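Local coordinates for CCHC-type domain-containing protein (Trypanosoma brucei brucei, PDB 7C45) that trims guide RNAs as an RNase D-type ribonuclease, probably degrading RNA from its 3' end, and carries zinc knuckles that bind RNA, at residues G55-V60 with F73-L78; E216-Q221 with E249-P254. All coordinates share one frame; numbering follows the deposited sequence.

Interaction 1: G55-V60 with F73-L78; sequences GRISLV and FDVLTL
Val75 sits between two side chains of the strand 57-60: its CG2 methyl meets Val60 CG2 at 3.8 Å, while its CB and CG1 lie against Ile57 CG2, with CB to CG2 at 3.9 Å. Both pairs approach obliquely, branch against branch. On the same face of the sheet as Val60, Phe73 turns its ring edge to the backbone, and Val60 O lies near the ring plane, 3.3 Å from Phe73 CD2; CG anti to the carbonyl carbon (chi1 -70°) places the ring edge-on to that oxygen. The backbones run antiparallel, and Val60 and Phe73 form a hydrogen-bonded pair: Phe73 N gives to Val60 O at 2.8 Å, and Val60 N to Phe73 O. That same Phe73 carbonyl also receives a CA-H...O contact from Leu59. The pairing then gives way to helix 75-78, where Leu76 N makes a weak bond to Ser58 O at 3.3 Å. Farther out, Leu76 CD1 rests over one face of the Arg56 guanidinium, 3.6 Å from Arg56 NE. Asp74 is the N-cap of this helix: its OD1 accepts from Thr77 N at 2.9 Å and its OD2 from Thr77 OG1, both met from above the carboxylate plane, and OD2 also salt-bridges Arg178. The hairpin of strands 57-64 and 70-74 belongs to the central sheet of the RNase H-like 3'-5' exonuclease domain; Ser58 and Leu59 form a classic bulge opposite the calcium ligand Glu43 on strand 37-44, and helices 22-33 and 80-92 pack on Phe73.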
loop_
_atom_site.group_PDB
_atom_site.type_symbol
_atom_site.label_atom_id
_atom_site.label_comp_id
_atom_site.label_asym_id
_atom_site.label_seq_id
_atom_site.Cartn_x
_atom_site.Cartn_y
_atom_site.Cartn_z
ATOM N N GLY A 55 15.718 2.918 -7.044
ATOM C CA GLY A 55 17.092 2.472 -7.159
ATOM C C GLY A 55 17.211 0.948 -7.072
ATOM O O GLY A 55 16.236 0.206 -7.146
ATOM N N ARG A 56 18.451 0.493 -6.933
ATOM C CA ARG A 56 18.729 -0.943 -6.919
ATOM C C ARG A 56 17.928 -1.616 -5.814
ATOM O O ARG A 56 17.925 -1.152 -4.680
ATOM C CB ARG A 56 20.217 -1.168 -6.691
ATOM C CG ARG A 56 20.653 -2.607 -6.762
ATOM C CD ARG A 56 22.175 -2.631 -6.645
ATOM N NE ARG A 56 22.734 -3.969 -6.647
ATOM C CZ ARG A 56 24.032 -4.217 -6.649
ATOM N NH1 ARG A 56 24.903 -3.204 -6.662
ATOM N NH2 ARG A 56 24.462 -5.470 -6.650
ATOM N N ILE A 57 17.210 -2.684 -6.154
ATOM C CA ILE A 57 16.411 -3.368 -5.141
ATOM C C ILE A 57 17.318 -3.895 -4.040
ATOM O O ILE A 57 18.330 -4.548 -4.308
ATOM C CB ILE A 57 15.601 -4.508 -5.761
ATOM C CG1 ILE A 57 14.456 -3.951 -6.610
ATOM C CG2 ILE A 57 15.071 -5.399 -4.664
ATOM C CD1 ILE A 57 13.740 -5.001 -7.400
ATOM N N SER A 58 16.953 -3.606 -2.791
ATOM C CA SER A 58 17.678 -4.109 -1.631
ATOM C C SER A 58 16.902 -5.238 -0.956
ATOM O O SER A 58 17.403 -6.356 -0.814
ATOM C CB SER A 58 17.937 -2.972 -0.644
ATOM O OG SER A 58 18.621 -3.425 0.507
ATOM N N LEU A 59 15.673 -4.947 -0.553
ATOM C CA LEU A 59 14.764 -5.897 0.079
ATOM C C LEU A 59 13.474 -6.010 -0.723
ATOM O O LEU A 59 13.003 -5.024 -1.290
ATOM C CB LEU A 59 14.415 -5.455 1.509
ATOM C CG LEU A 59 15.560 -5.287 2.507
ATOM C CD1 LEU A 59 15.059 -4.730 3.845
ATOM C CD2 LEU A 59 16.314 -6.635 2.691
ATOM N N VAL A 60 12.912 -7.218 -0.788
ATOM C CA VAL A 60 11.504 -7.417 -1.119
ATOM C C VAL A 60 10.848 -8.028 0.110
ATOM O O VAL A 60 11.374 -8.991 0.670
ATOM C CB VAL A 60 11.314 -8.318 -2.349
ATOM C CG1 VAL A 60 9.818 -8.629 -2.559
ATOM C CG2 VAL A 60 11.946 -7.666 -3.579
ATOM N N PHE A 73 13.165 -10.469 2.151
ATOM C CA PHE A 73 14.030 -11.105 1.171
ATOM C C PHE A 73 15.208 -10.185 0.905
ATOM O O PHE A 73 15.027 -9.080 0.397
ATOM C CB PHE A 73 13.280 -11.390 -0.121
ATOM C CG PHE A 73 12.263 -12.480 0.003
ATOM C CD1 PHE A 73 12.657 -13.807 -0.036
ATOM C CD2 PHE A 73 10.920 -12.183 0.154
ATOM C CE1 PHE A 73 11.731 -14.821 0.073
ATOM C CE2 PHE A 73 9.976 -13.200 0.249
ATOM C CZ PHE A 73 10.386 -14.518 0.198
ATOM N N ASP A 74 16.413 -10.639 1.253
ATOM C CA ASP A 74 17.611 -9.843 1.004
ATOM C C ASP A 74 18.058 -10.126 -0.431
ATOM O O ASP A 74 18.915 -10.970 -0.705
ATOM C CB ASP A 74 18.689 -10.159 2.031
ATOM C CG ASP A 74 19.909 -9.271 1.886
ATOM O OD1 ASP A 74 20.027 -8.587 0.862
ATOM O OD2 ASP A 74 20.761 -9.274 2.788
ATOM N N VAL A 75 17.429 -9.412 -1.371
ATOM C CA VAL A 75 17.749 -9.598 -2.787
ATOM C C VAL A 75 19.195 -9.178 -3.075
ATOM O O VAL A 75 19.874 -9.792 -3.902
ATOM C CB VAL A 75 16.714 -8.824 -3.644
ATOM C CG1 VAL A 75 17.062 -8.878 -5.140
ATOM C CG2 VAL A 75 15.325 -9.389 -3.425
ATOM N N LEU A 76 19.691 -8.141 -2.404
ATOM C CA LEU A 76 21.077 -7.713 -2.626
ATOM C C LEU A 76 22.045 -8.846 -2.310
ATOM O O LEU A 76 22.960 -9.132 -3.089
ATOM C CB LEU A 76 21.395 -6.481 -1.777
ATOM C CG LEU A 76 22.769 -5.837 -1.906
ATOM C CD1 LEU A 76 22.931 -5.271 -3.308
ATOM C CD2 LEU A 76 22.992 -4.785 -0.808
ATOM N N THR A 77 21.788 -9.569 -1.213
ATOM C CA THR A 77 22.694 -10.647 -0.832
ATOM C C THR A 77 22.442 -11.906 -1.664
ATOM O O THR A 77 23.381 -12.516 -2.162
ATOM C CB THR A 77 22.552 -10.936 0.662
ATOM O OG1 THR A 77 22.974 -9.789 1.417
ATOM C CG2 THR A 77 23.414 -12.124 1.039
ATOM N N LEU A 78 21.174 -12.305 -1.826
ATOM C CA LEU A 78 20.846 -13.497 -2.605
ATOM C C LEU A 78 21.284 -13.376 -4.064
ATOM O O LEU A 78 21.649 -14.378 -4.690
ATOM C CB LEU A 78 19.341 -13.743 -2.556
ATOM C CG LEU A 78 18.752 -14.129 -1.202
ATOM C CD1 LEU A 78 17.225 -14.070 -1.283
ATOM C CD2 LEU A 78 19.222 -15.528 -0.795
#

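Interaction 2: E216-Q221 with E249-P254; sequences ERLTAQ and ERYIGP
Tyr251 reaches out from the last turn of helix 245-251 and lays its ring against helix 212-226. Its CB meets Leu218 CB at 3.8 Å, and with CG anti to the carbonyl carbon (chi1 -69°) the ring is turned toward Leu218 and Gln221. There Leu218 CA sits over one ring face in a CH-pi contact, 4.1 Å from the centroid. Tyr251 CD1 touches Arg217 CB at 3.7 Å, its CD2 packs on Leu218 CD1, and its CE1 comes up to Arg217 O. The phenol oxygen completes the path: Gln221 NE2 donates to Tyr251 OH at 2.8 Å, nearly straight at 168°, with the oxygen in the amide plane although amide and ring are turned 56° apart. On the ring face opposite Leu218 lies Arg250 CG, and the extended Arg250 chain runs on along the tyrosine, so that Tyr251 OH stands over the centre of one guanidinium face. Beyond the CB end of the ring, Ile252 CG1 lies 4.2 Å from Leu218 CD2, and helix 124-136 backs both side chains through Val126 and Ala130. This is helix-to-helix packing at the protein surface, away from the calcium and zinc sites, with one tyrosine tied by its hydroxyl to a neighbouring helix.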
loop_
_atom_site.group_PDB
_atom_site.type_symbol
_atom_site.label_atom_id
_atom_site.label_comp_id
_atom_site.label_asym_id
_atom_site.label_seq_id
_atom_site.Cartn_x
_atom_site.Cartn_y
_atom_site.Cartn_z
ATOM N N GLU A 216 -9.393 -4.695 -8.843
ATOM C CA GLU A 216 -8.408 -5.620 -9.403
ATOM C C GLU A 216 -8.126 -5.271 -10.855
ATOM O O GLU A 216 -6.968 -5.264 -11.289
ATOM C CB GLU A 216 -8.903 -7.069 -9.290
ATOM C CG GLU A 216 -8.761 -7.699 -7.913
ATOM C CD GLU A 216 -9.295 -9.139 -7.869
ATOM O OE1 GLU A 216 -10.212 -9.455 -8.630
ATOM O OE2 GLU A 216 -8.754 -9.950 -7.104
ATOM N N ARG A 217 -9.183 -4.977 -11.622
ATOM C CA ARG A 217 -9.015 -4.621 -13.027
ATOM C C ARG A 217 -8.275 -3.296 -13.162
ATOM O O ARG A 217 -7.388 -3.148 -14.018
ATOM C CB ARG A 217 -10.378 -4.567 -13.725
ATOM C CG ARG A 217 -11.067 -5.928 -13.829
ATOM C CD ARG A 217 -10.214 -6.920 -14.595
ATOM N NE ARG A 217 -9.298 -7.650 -13.718
ATOM C CZ ARG A 217 -8.071 -8.048 -14.055
ATOM N NH1 ARG A 217 -7.327 -8.705 -13.174
ATOM N NH2 ARG A 217 -7.581 -7.787 -15.262
ATOM N N LEU A 218 -8.599 -2.342 -12.301
ATOM C CA LEU A 218 -7.902 -1.064 -12.343
ATOM C C LEU A 218 -6.435 -1.244 -11.976
ATOM O O LEU A 218 -5.542 -0.700 -12.641
ATOM C CB LEU A 218 -8.595 -0.073 -11.412
ATOM C CG LEU A 218 -7.945 1.294 -11.190
ATOM C CD1 LEU A 218 -7.697 2.049 -12.515
ATOM C CD2 LEU A 218 -8.826 2.128 -10.266
ATOM N N THR A 219 -6.163 -2.051 -10.951
ATOM C CA THR A 219 -4.771 -2.353 -10.635
ATOM C C THR A 219 -4.073 -3.056 -11.800
ATOM O O THR A 219 -2.894 -2.793 -12.071
ATOM C CB THR A 219 -4.689 -3.207 -9.375
ATOM O OG1 THR A 219 -5.400 -2.568 -8.305
ATOM C CG2 THR A 219 -3.252 -3.388 -8.969
ATOM N N ALA A 220 -4.761 -3.988 -12.473
ATOM C CA ALA A 220 -4.131 -4.669 -13.603
ATOM C C ALA A 220 -3.720 -3.678 -14.679
ATOM O O ALA A 220 -2.701 -3.875 -15.344
ATOM C CB ALA A 220 -5.053 -5.717 -14.202
ATOM N N GLN A 221 -4.506 -2.615 -14.865
ATOM C CA GLN A 221 -4.126 -1.577 -15.817
ATOM C C GLN A 221 -2.828 -0.898 -15.392
ATOM O O GLN A 221 -1.987 -0.575 -16.232
ATOM C CB GLN A 221 -5.250 -0.549 -15.933
ATOM C CG GLN A 221 -5.010 0.552 -16.965
ATOM C CD GLN A 221 -4.769 -0.013 -18.350
ATOM O OE1 GLN A 221 -3.646 0.021 -18.857
ATOM N NE2 GLN A 221 -5.817 -0.558 -18.961
ATOM N N GLU A 249 -13.094 6.732 -14.009
ATOM C CA GLU A 249 -14.374 6.722 -14.715
ATOM C C GLU A 249 -14.610 5.379 -15.395
ATOM O O GLU A 249 -15.726 4.847 -15.360
ATOM C CB GLU A 249 -14.438 7.861 -15.741
ATOM C CG GLU A 249 -14.295 9.271 -15.165
ATOM C CD GLU A 249 -15.634 9.982 -14.938
ATOM O OE1 GLU A 249 -16.671 9.286 -14.861
ATOM O OE2 GLU A 249 -15.635 11.230 -14.826
ATOM N N ARG A 250 -13.561 4.799 -15.986
ATOM C CA ARG A 250 -13.710 3.565 -16.749
ATOM C C ARG A 250 -13.927 2.353 -15.847
ATOM O O ARG A 250 -14.851 1.562 -16.062
ATOM C CB ARG A 250 -12.480 3.359 -17.627
ATOM C CG ARG A 250 -12.398 2.002 -18.272
ATOM C CD ARG A 250 -11.155 1.977 -19.149
ATOM N NE ARG A 250 -10.933 0.682 -19.771
ATOM C CZ ARG A 250 -9.875 0.398 -20.518
ATOM N NH1 ARG A 250 -9.742 -0.808 -21.052
ATOM N NH2 ARG A 250 -8.944 1.322 -20.718
ATOM N N TYR A 251 -13.082 2.185 -14.835
ATOM C CA TYR A 251 -13.101 0.967 -14.034
ATOM C C TYR A 251 -14.052 1.033 -12.848
ATOM O O TYR A 251 -14.601 -0.002 -12.451
ATOM C CB TYR A 251 -11.684 0.649 -13.535
ATOM C CG TYR A 251 -10.772 0.236 -14.668
ATOM C CD1 TYR A 251 -10.693 -1.094 -15.068
ATOM C CD2 TYR A 251 -10.015 1.172 -15.361
ATOM C CE1 TYR A 251 -9.891 -1.480 -16.123
ATOM C CE2 TYR A 251 -9.194 0.789 -16.411
ATOM C CZ TYR A 251 -9.140 -0.536 -16.787
ATOM O OH TYR A 251 -8.345 -0.921 -17.839
ATOM N N ILE A 252 -14.242 2.207 -12.263
ATOM C CA ILE A 252 -15.090 2.364 -11.095
ATOM C C ILE A 252 -16.457 2.930 -11.467
ATOM O O ILE A 252 -17.474 2.526 -10.903
ATOM C CB ILE A 252 -14.388 3.252 -10.043
ATOM C CG1 ILE A 252 -12.953 2.761 -9.763
ATOM C CG2 ILE A 252 -15.175 3.260 -8.757
ATOM C CD1 ILE A 252 -12.882 1.325 -9.287
ATOM N N GLY A 253 -16.501 3.873 -12.403
ATOM C CA GLY A 253 -17.746 4.525 -12.751
ATOM C C GLY A 253 -17.691 6.007 -12.451
ATOM O O GLY A 253 -16.628 6.567 -12.157
ATOM N N PRO A 254 -18.845 6.672 -12.518
ATOM C CA PRO A 254 -18.880 8.120 -12.304
ATOM C C PRO A 254 -18.551 8.463 -10.870
ATOM O O PRO A 254 -18.850 7.708 -9.946
ATOM C CB PRO A 254 -20.332 8.489 -12.631
ATOM C CG PRO A 254 -21.077 7.273 -12.286
ATOM C CD PRO A 254 -20.197 6.124 -12.709
#

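How the interactions relate
Interaction 1 is largely buried, whereas interaction 2 is a surface contact; their centres lie about 31 Å apart, their nearest atoms about 15 Å, and they share no helix or strand. The first belongs to the exonuclease sheet, next to the strand carrying a calcium ligand, and its nearest atom comes within about 5 Å of the bound RNA. The second joins two later helices and its nearest atom stays about 13 Å from the RNA. Their chemistry follows: 55-60 with 73-78 relies on main-chain hydrogen bonds and branched aliphatic packing, while 216-221 with 249-254 has a single side-chain hydrogen bond and one aromatic side chain making most of the contact from the 249-254 side.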